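PDB 2VBF: branched-chain alpha-ketoacid decarboxylase from Lactococcus lactis, which probably decarboxylates branched-chain and aromatic alpha-keto acids to aldehydes, using thiamine diphosphate and a magnesium ion as cofactors. Local coordinates for residues E42-P47 / D80-T85; N104-S109 / R180-I185. One frame throughout, in Å; residues are numbered along the deposited sequence.

Contact 1: E42-P47 / D80-T85; sequences EIFGVP and DGYART. With TPP (thiamine diphosphate), chain D.
In the parallel sheet of the N-terminal TPP-binding domain, strand 42-45 meets helix 72-86 through Glu-42 and Phe-44, two residues apart on one side of the strand, which both touch Tyr-82. The polar half is a hydrogen bond: Tyr-82 OH donates to Glu-42 OE1 over 2.7 Å, reaching the oxygen nearly along its C-O bond. OE1 lies in the plane of the phenol ring, at its edge, while the carboxylate plane is turned 67° from that ring. A bend at chi2 brings the carboxylate to the hydroxyl, while CB, ahead of the bend, packs 3.9 Å from Tyr-82 CE1. The same hydroxyl is also hydrogen-bonded to the backbone N of Glu-41, so two bonds fix the end of the tyrosine. The aromatic half is an offset edge-to-face pair: the edge of Phe-44 is directed at the face of Tyr-82, with ring centroids 5.5 Å apart and planes at 75°. Its nearest atoms are Phe-44 CE2 and Tyr-82 CD1, 3.7 Å apart. Tyr-82 CG stands anti to the backbone N (chi1 -173°), which carries the ring from the helix to the strand. Beyond this packing the chain turns toward the cofactor, where Pro-47 O comes within 3.3 Å of C6' of thiamine diphosphate and Tyr-482 of the second subunit packs on Val-46 and Pro-47. Strand 42-45 runs between strands 65-68 and 89-94, and helix 430-440 covers the tyrosine contact, with Ile-439 against Glu-42 and Phe-44 and Ala-440 against Tyr-82.

Contact 2: N104-S109 / R180-I185; sequences NGLAGS and RKPVYI
Helix 97-111 packs on the parallel sheet of the N-terminal TPP-binding domain where Leu-106 and Ser-109, about one turn apart, receive the ring of Pro-182 just ahead of strand 183-188. Apolar contact comes first. Pro-182 CB lies 3.9 Å from Leu-106 CD1 and equally close to Leu-106 CG, the two side chains running past each other in opposite directions. Further round the ring, Pro-182 CG is 3.9 Å from Ser-109 CB, so the proline spans both helix residues. The second kind of contact is with the helix backbone: Pro-182 CG sits 3.7 Å from Leu-106 O. No hydrogen bond joins the two segments, and the interface is held by van der Waals packing over 191 Å² of buried surface, both sides summed. An alanine in place of Pro-182 would probably open a gap beside Leu-106 O and Ser-109 and let the chain before the strand turn more freely, since the CG and CD that fill this space would be gone. Polar groups find their partners elsewhere. Ser-109 OG, anti to its own carbonyl carbon (chi1 -64°), has its partner in Asp-80 of helix 72-86, and Lys-181 NZ is hydrogen-bonded to Asn-113 OD1. Main-chain bonds tie Val-183 to strand 116-122, while Leu-106 and Ser-109 also rest on Glu-118 and Val-116 of that strand. Helix 97-111 therefore bears on two adjoining parts of the sheet, and at its Ser-109 end the closest atoms across the contact are Pro-182 CD and Ser-109 O, at 3.6 Å.

Contacts 1 and 2 use the same six-stranded parallel sheet, at strand 42-45 and at the entry to strand 183-188, and follow one another along the chain. Their centres are 11 Å apart, and they meet directly where Asp-80 OD2 of contact 1 lies 2.7 Å from Ser-109 OG of contact 2, a probable hydrogen bond that ties helix 72-86 to helix 97-111. Segment 42-47 reaches thiamine diphosphate through Val-46, whose CG1 is 3.9 Å from C6'; the Leu-106 side chain of contact 2 is about 14 Å from the nearest thiamine diphosphate, not necessarily the copy beside Val-46. Each contact also touches the second subunit, contact 2 through Asn-104 and Ala-107.

Contact 1: E42-P47 / D80-T85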
ATOM      1  N   GLU A  42      12.226  15.428 -11.229  1.00 14.44           N
ATOM      2  CA  GLU A  42      11.932  14.007 -11.364  1.00 14.52           C
ATOM      3  C   GLU A  42      10.523  13.783 -10.846  1.00 14.74           C
ATOM      4  O   GLU A  42      10.164  14.369  -9.833  1.00 13.78           O
ATOM      5  CB  GLU A  42      12.913  13.162 -10.527  1.00 14.70           C
ATOM      6  CG  GLU A  42      14.286  12.921 -11.154  1.00 16.82           C
ATOM      7  CD  GLU A  42      15.319  14.004 -10.877  1.00 18.00           C
ATOM      8  OE1 GLU A  42      15.145  14.854  -9.974  1.00 14.89           O
ATOM      9  OE2 GLU A  42      16.359  13.988 -11.565  1.00 21.02           O
ATOM     10  N   ILE A  43       9.745  12.940 -11.531  1.00 13.29           N
ATOM     11  CA  ILE A  43       8.398  12.560 -11.082  1.00 12.15           C
ATOM     12  C   ILE A  43       8.346  11.053 -10.931  1.00 11.88           C
ATOM     13  O   ILE A  43       8.751  10.309 -11.833  1.00 11.36           O
ATOM     14  CB  ILE A  43       7.291  13.035 -12.059  1.00 12.53           C
ATOM     15  CG1 ILE A  43       7.330  14.563 -12.158  1.00 14.20           C
ATOM     16  CG2 ILE A  43       5.905  12.543 -11.635  1.00 12.08           C
ATOM     17  CD1 ILE A  43       6.250  15.193 -13.027  1.00 15.15           C
ATOM     18  N   PHE A  44       7.848  10.620  -9.780  1.00 11.55           N
ATOM     19  CA  PHE A  44       7.727   9.189  -9.479  1.00 11.05           C
ATOM     20  C   PHE A  44       6.322   8.678  -9.771  1.00 10.54           C
ATOM     21  O   PHE A  44       5.429   9.438 -10.131  1.00 11.10           O
ATOM     22  CB  PHE A  44       8.138   8.941  -8.036  1.00 11.07           C
ATOM     23  CG  PHE A  44       9.522   9.441  -7.732  1.00 10.29           C
ATOM     24  CD1 PHE A  44      10.636   8.717  -8.142  1.00 11.01           C
ATOM     25  CD2 PHE A  44       9.714  10.651  -7.098  1.00 10.22           C
ATOM     26  CE1 PHE A  44      11.924   9.190  -7.891  1.00 10.89           C
ATOM     27  CE2 PHE A  44      10.998  11.137  -6.830  1.00 10.43           C
ATOM     28  CZ  PHE A  44      12.104  10.399  -7.234  1.00 11.24           C
ATOM     29  N   GLY A  45       6.152   7.365  -9.667  1.00 10.54           N
ATOM     30  CA  GLY A  45       4.828   6.765  -9.738  1.00 10.05           C
ATOM     31  C   GLY A  45       4.711   5.517 -10.586  1.00 11.16           C
ATOM     32  O   GLY A  45       5.697   4.865 -10.905  1.00 11.49           O
ATOM     33  N   VAL A  46       3.484   5.227 -10.988  1.00 11.32           N
ATOM     34  CA  VAL A  46       3.169   4.014 -11.733  1.00 10.84           C
ATOM     35  C   VAL A  46       2.148   4.337 -12.807  1.00 10.76           C
ATOM     36  O   VAL A  46       1.137   5.013 -12.525  1.00 11.00           O
ATOM     37  CB  VAL A  46       2.620   2.893 -10.813  1.00 10.75           C
ATOM     38  CG1 VAL A  46       2.247   1.610 -11.624  1.00 10.83           C
ATOM     39  CG2 VAL A  46       3.621   2.541  -9.696  1.00 12.71           C
ATOM     40  N   PRO A  47       2.405   3.876 -14.051  1.00 10.30           N
ATOM     41  CA  PRO A  47       1.436   4.137 -15.110  1.00 11.09           C
ATOM     42  C   PRO A  47       0.096   3.416 -14.972  1.00 12.47           C
ATOM     43  O   PRO A  47       0.006   2.380 -14.317  1.00 11.68           O
ATOM     44  CB  PRO A  47       2.145   3.615 -16.382  1.00 11.82           C
ATOM     45  CG  PRO A  47       3.536   3.436 -16.026  1.00 12.28           C
ATOM     46  CD  PRO A  47       3.557   3.112 -14.564  1.00 11.11           C
ATOM     47  N   ASP A  80       8.245  11.441  -0.876  1.00 10.14           N
ATOM     48  CA  ASP A  80       8.462  12.022   0.443  1.00 10.21           C
ATOM     49  C   ASP A  80       9.972  12.238   0.716  1.00 10.69           C
ATOM     50  O   ASP A  80      10.386  13.347   1.036  1.00 11.58           O
ATOM     51  CB  ASP A  80       7.775  11.135   1.498  1.00  9.86           C
ATOM     52  CG  ASP A  80       7.883  11.661   2.907  1.00 10.41           C
ATOM     53  OD1 ASP A  80       9.004  11.896   3.394  1.00  9.64           O
ATOM     54  OD2 ASP A  80       6.820  11.750   3.561  1.00 13.48           O
ATOM     55  N   GLY A  81      10.797  11.199   0.563  1.00 10.46           N
ATOM     56  CA  GLY A  81      12.244  11.353   0.688  1.00 11.41           C
ATOM     57  C   GLY A  81      12.832  12.424  -0.217  1.00 11.36           C
ATOM     58  O   GLY A  81      13.668  13.223   0.199  1.00 11.68           O
ATOM     59  N   TYR A  82      12.387  12.443  -1.465  1.00 11.56           N
ATOM     60  CA  TYR A  82      12.825  13.467  -2.413  1.00 12.52           C
ATOM     61  C   TYR A  82      12.458  14.857  -1.899  1.00 12.17           C
ATOM     62  O   TYR A  82      13.278  15.776  -1.966  1.00 12.14           O
ATOM     63  CB  TYR A  82      12.170  13.199  -3.755  1.00 11.31           C
ATOM     64  CG  TYR A  82      12.599  14.051  -4.937  1.00 11.61           C
ATOM     65  CD1 TYR A  82      13.562  13.604  -5.831  1.00 10.28           C
ATOM     66  CD2 TYR A  82      11.974  15.260  -5.208  1.00 12.82           C
ATOM     67  CE1 TYR A  82      13.922  14.355  -6.957  1.00 12.28           C
ATOM     68  CE2 TYR A  82      12.327  16.023  -6.321  1.00 13.27           C
ATOM     69  CZ  TYR A  82      13.301  15.566  -7.197  1.00 12.76           C
ATOM     70  OH  TYR A  82      13.643  16.325  -8.327  1.00 14.47           O
ATOM     71  N   ALA A  83      11.245  14.999  -1.355  1.00 12.46           N
ATOM     72  CA  ALA A  83      10.780  16.289  -0.832  1.00 12.92           C
ATOM     73  C   ALA A  83      11.633  16.756   0.340  1.00 12.67           C
ATOM     74  O   ALA A  83      11.926  17.947   0.463  1.00 13.64           O
ATOM     75  CB  ALA A  83       9.307  16.217  -0.425  1.00 12.08           C
ATOM     76  N   ARG A  84      12.028  15.826   1.207  1.00 11.54           N
ATOM     77  CA  ARG A  84      12.879  16.166   2.341  1.00 11.90           C
ATOM     78  C   ARG A  84      14.199  16.830   1.928  1.00 11.54           C
ATOM     79  O   ARG A  84      14.752  17.610   2.689  1.00 14.19           O
ATOM     80  CB  ARG A  84      13.147  14.946   3.211  1.00 11.89           C
ATOM     81  CG  ARG A  84      11.910  14.544   3.976  1.00 11.22           C
ATOM     82  CD  ARG A  84      12.109  13.234   4.702  1.00 12.21           C
ATOM     83  NE  ARG A  84      10.893  12.773   5.373  1.00 11.40           N
ATOM     84  CZ  ARG A  84      10.768  12.558   6.675  1.00 10.32           C
ATOM     85  NH1 ARG A  84      11.742  12.846   7.508  1.00 10.31           N
ATOM     86  NH2 ARG A  84       9.632  12.068   7.152  1.00 10.45           N
ATOM     87  N   THR A  85      14.689  16.501   0.736  1.00 12.81           N
ATOM     88  CA  THR A  85      15.970  16.988   0.258  1.00 12.40           C
ATOM     89  C   THR A  85      15.844  18.082  -0.808  1.00 13.43           C
ATOM     90  O   THR A  85      16.537  19.113  -0.722  1.00 14.34           O
ATOM     91  CB  THR A  85      16.815  15.803  -0.226  1.00 12.70           C
ATOM     92  OG1 THR A  85      17.229  15.056   0.925  1.00 14.37           O
ATOM     93  CG2 THR A  85      18.061  16.266  -0.983  1.00 12.18           C
TER
HETATM   94  N1' TPP D1549      -1.412   0.175 -10.705  1.00 11.13           N
HETATM   95  C2' TPP D1549      -2.306  -0.661 -10.073  1.00 10.05           C
HETATM   96  CM2 TPP D1549      -2.215  -0.860  -8.593  1.00 11.30           C
HETATM   97  N3' TPP D1549      -3.267  -1.284 -10.815  1.00 10.01           N
HETATM   98  C4' TPP D1549      -3.346  -1.099 -12.184  1.00 10.44           C
HETATM   99  N4' TPP D1549      -4.334  -1.714 -12.823  1.00 10.86           N
HETATM  100  C5' TPP D1549      -2.426  -0.269 -12.841  1.00 11.20           C
HETATM  101  C6' TPP D1549      -1.451   0.362 -12.075  1.00 11.40           C
HETATM  102  C7' TPP D1549      -2.482  -0.074 -14.359  1.00 11.66           C
HETATM  103  N3  TPP D1549      -2.129  -1.288 -15.105  1.00 14.50           N
HETATM  104  C2  TPP D1549      -3.023  -2.221 -15.623  1.00 16.64           C
HETATM  105  S1  TPP D1549      -2.372  -3.479 -16.408  1.00 15.41           S
HETATM  106  C5  TPP D1549      -0.902  -2.872 -16.131  1.00 13.91           C
HETATM  107  C4  TPP D1549      -0.867  -1.668 -15.421  1.00 12.48           C
HETATM  108  CM4 TPP D1549       0.375  -0.901 -15.044  1.00 14.73           C
HETATM  109  C6  TPP D1549       0.260  -3.647 -16.688  1.00 13.38           C
HETATM  110  C7  TPP D1549       0.428  -5.044 -16.096  1.00 14.09           C
HETATM  111  O7  TPP D1549       1.619  -5.544 -16.681  1.00 14.21           O
HETATM  112  PA  TPP D1549       2.015  -7.106 -16.640  1.00 13.18           P
HETATM  113  O1A TPP D1549       1.713  -7.588 -15.230  1.00 12.09           O
HETATM  114  O2A TPP D1549       3.480  -7.199 -16.992  1.00 11.99           O
HETATM  115  O3A TPP D1549       1.003  -7.813 -17.653  1.00 11.78           O
HETATM  116  PB  TPP D1549       1.222  -8.138 -19.231  1.00 12.87           P
HETATM  117  O1B TPP D1549       0.112  -7.423 -19.940  1.00 12.73           O
HETATM  118  O2B TPP D1549       1.123  -9.625 -19.377  1.00 13.83           O
HETATM  119  O3B TPP D1549       2.595  -7.659 -19.617  1.00 11.25           O

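Contact 2: N104-S109 / R180-I185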
ATOM      1  N   ASN A 104      -1.130   5.857   2.322  1.00  8.73           N
ATOM      2  CA  ASN A 104      -0.340   5.811   3.555  1.00  9.69           C
ATOM      3  C   ASN A 104       0.934   6.656   3.455  1.00  8.98           C
ATOM      4  O   ASN A 104       1.372   7.254   4.440  1.00 11.73           O
ATOM      5  CB  ASN A 104       0.065   4.389   3.908  1.00  9.29           C
ATOM      6  CG  ASN A 104       0.820   4.313   5.214  1.00  9.18           C
ATOM      7  OD1 ASN A 104       0.385   4.878   6.232  1.00 10.36           O
ATOM      8  ND2 ASN A 104       1.961   3.616   5.205  1.00  9.01           N
ATOM      9  N   GLY A 105       1.557   6.650   2.281  1.00  9.66           N
ATOM     10  CA  GLY A 105       2.708   7.514   2.029  1.00  9.58           C
ATOM     11  C   GLY A 105       2.323   8.978   2.119  1.00 10.18           C
ATOM     12  O   GLY A 105       3.017   9.771   2.748  1.00 11.00           O
ATOM     13  N   LEU A 106       1.206   9.338   1.492  1.00  9.52           N
ATOM     14  CA  LEU A 106       0.745  10.719   1.533  1.00 10.68           C
ATOM     15  C   LEU A 106       0.361  11.133   2.957  1.00 10.16           C
ATOM     16  O   LEU A 106       0.593  12.281   3.352  1.00 10.68           O
ATOM     17  CB  LEU A 106      -0.422  10.961   0.562  1.00 11.44           C
ATOM     18  CG  LEU A 106      -0.488  12.378  -0.013  1.00 11.61           C
ATOM     19  CD1 LEU A 106       0.608  12.589  -1.066  1.00 10.60           C
ATOM     20  CD2 LEU A 106      -1.896  12.645  -0.588  1.00 13.64           C
ATOM     21  N   ALA A 107      -0.218  10.215   3.724  1.00  9.06           N
ATOM     22  CA  ALA A 107      -0.536  10.472   5.128  1.00  9.64           C
ATOM     23  C   ALA A 107       0.738  10.778   5.927  1.00  9.54           C
ATOM     24  O   ALA A 107       0.758  11.696   6.745  1.00 10.17           O
ATOM     25  CB  ALA A 107      -1.272   9.261   5.732  1.00  8.08           C
ATOM     26  N   GLY A 108       1.810  10.026   5.678  1.00  9.87           N
ATOM     27  CA  GLY A 108       3.100  10.320   6.328  1.00  9.79           C
ATOM     28  C   GLY A 108       3.684  11.668   5.956  1.00  9.72           C
ATOM     29  O   GLY A 108       4.276  12.368   6.793  1.00 10.26           O
ATOM     30  N   SER A 109       3.523  12.037   4.692  1.00  9.42           N
ATOM     31  CA  SER A 109       3.945  13.349   4.225  1.00 10.05           C
ATOM     32  C   SER A 109       3.098  14.440   4.908  1.00  9.84           C
ATOM     33  O   SER A 109       3.601  15.518   5.193  1.00 11.82           O
ATOM     34  CB  SER A 109       3.839  13.436   2.706  1.00 10.81           C
ATOM     35  OG  SER A 109       4.732  12.521   2.095  1.00 11.04           O
ATOM     36  N   ARG A 180       3.613  23.844   3.127  1.00 13.91           N
ATOM     37  CA  ARG A 180       4.543  22.745   2.836  1.00 14.89           C
ATOM     38  C   ARG A 180       4.011  21.348   3.203  1.00 14.27           C
ATOM     39  O   ARG A 180       4.790  20.428   3.467  1.00 14.09           O
ATOM     40  CB  ARG A 180       5.921  23.015   3.445  1.00 15.72           C
ATOM     41  CG  ARG A 180       6.535  24.348   3.029  1.00 16.35           C
ATOM     42  CD  ARG A 180       6.871  24.437   1.544  1.00 19.52           C
ATOM     43  NE  ARG A 180       6.948  25.843   1.144  1.00 21.22           N
ATOM     44  CZ  ARG A 180       8.064  26.551   1.018  1.00 23.29           C
ATOM     45  NH1 ARG A 180       9.254  25.998   1.207  1.00 23.46           N
ATOM     46  NH2 ARG A 180       7.980  27.839   0.688  1.00 25.34           N
ATOM     47  N   LYS A 181       2.689  21.209   3.162  1.00 12.97           N
ATOM     48  CA  LYS A 181       1.991  19.933   3.346  1.00 13.63           C
ATOM     49  C   LYS A 181       1.551  19.398   1.967  1.00 12.57           C
ATOM     50  O   LYS A 181       1.503  20.145   0.985  1.00 13.03           O
ATOM     51  CB  LYS A 181       0.766  20.102   4.250  1.00 13.95           C
ATOM     52  CG  LYS A 181       1.052  20.385   5.714  1.00 17.65           C
ATOM     53  CD  LYS A 181      -0.253  20.743   6.437  1.00 18.43           C
ATOM     54  CE  LYS A 181      -0.131  20.562   7.952  1.00 20.25           C
ATOM     55  NZ  LYS A 181       0.664  21.675   8.558  1.00 24.05           N
ATOM     56  N   PRO A 182       1.268  18.083   1.881  1.00 11.48           N
ATOM     57  CA  PRO A 182       0.898  17.515   0.580  1.00 10.97           C
ATOM     58  C   PRO A 182      -0.400  18.067  -0.001  1.00 10.37           C
ATOM     59  O   PRO A 182      -1.321  18.443   0.725  1.00  9.04           O
ATOM     60  CB  PRO A 182       0.794  16.004   0.839  1.00 11.74           C
ATOM     61  CG  PRO A 182       0.807  15.841   2.294  1.00 13.46           C
ATOM     62  CD  PRO A 182       1.341  17.068   2.936  1.00 11.98           C
ATOM     63  N   VAL A 183      -0.450  18.095  -1.327  1.00 10.80           N
ATOM     64  CA  VAL A 183      -1.656  18.454  -2.043  1.00 10.03           C
ATOM     65  C   VAL A 183      -1.920  17.420  -3.123  1.00 11.31           C
ATOM     66  O   VAL A 183      -1.066  16.577  -3.425  1.00 11.30           O
ATOM     67  CB  VAL A 183      -1.569  19.862  -2.641  1.00 10.56           C
ATOM     68  CG1 VAL A 183      -1.345  20.877  -1.514  1.00 12.68           C
ATOM     69  CG2 VAL A 183      -0.459  19.938  -3.698  1.00 11.36           C
ATOM     70  N   TYR A 184      -3.105  17.516  -3.706  1.00 10.41           N
ATOM     71  CA  TYR A 184      -3.693  16.448  -4.519  1.00 10.86           C
ATOM     72  C   TYR A 184      -4.397  17.055  -5.735  1.00 12.44           C
ATOM     73  O   TYR A 184      -5.218  17.960  -5.594  1.00 11.99           O
ATOM     74  CB  TYR A 184      -4.658  15.685  -3.623  1.00 11.33           C
ATOM     75  CG  TYR A 184      -5.544  14.611  -4.235  1.00 12.25           C
ATOM     76  CD1 TYR A 184      -5.314  13.263  -3.954  1.00 13.01           C
ATOM     77  CD2 TYR A 184      -6.674  14.931  -4.983  1.00 13.99           C
ATOM     78  CE1 TYR A 184      -6.163  12.270  -4.444  1.00 12.38           C
ATOM     79  CE2 TYR A 184      -7.529  13.944  -5.465  1.00 13.39           C
ATOM     80  CZ  TYR A 184      -7.259  12.616  -5.207  1.00 13.00           C
ATOM     81  OH  TYR A 184      -8.103  11.628  -5.669  1.00 14.55           O
ATOM     82  N   ILE A 185      -4.067  16.533  -6.915  1.00 10.89           N
ATOM     83  CA  ILE A 185      -4.593  17.011  -8.192  1.00 11.24           C
ATOM     84  C   ILE A 185      -5.125  15.820  -8.958  1.00 11.45           C
ATOM     85  O   ILE A 185      -4.360  14.931  -9.314  1.00 13.51           O
ATOM     86  CB  ILE A 185      -3.500  17.730  -9.025  1.00 11.36           C
ATOM     87  CG1 ILE A 185      -2.963  18.954  -8.264  1.00 12.72           C
ATOM     88  CG2 ILE A 185      -4.028  18.107 -10.406  1.00 11.82           C
ATOM     89  CD1 ILE A 185      -1.741  19.609  -8.907  1.00 12.75           C
TER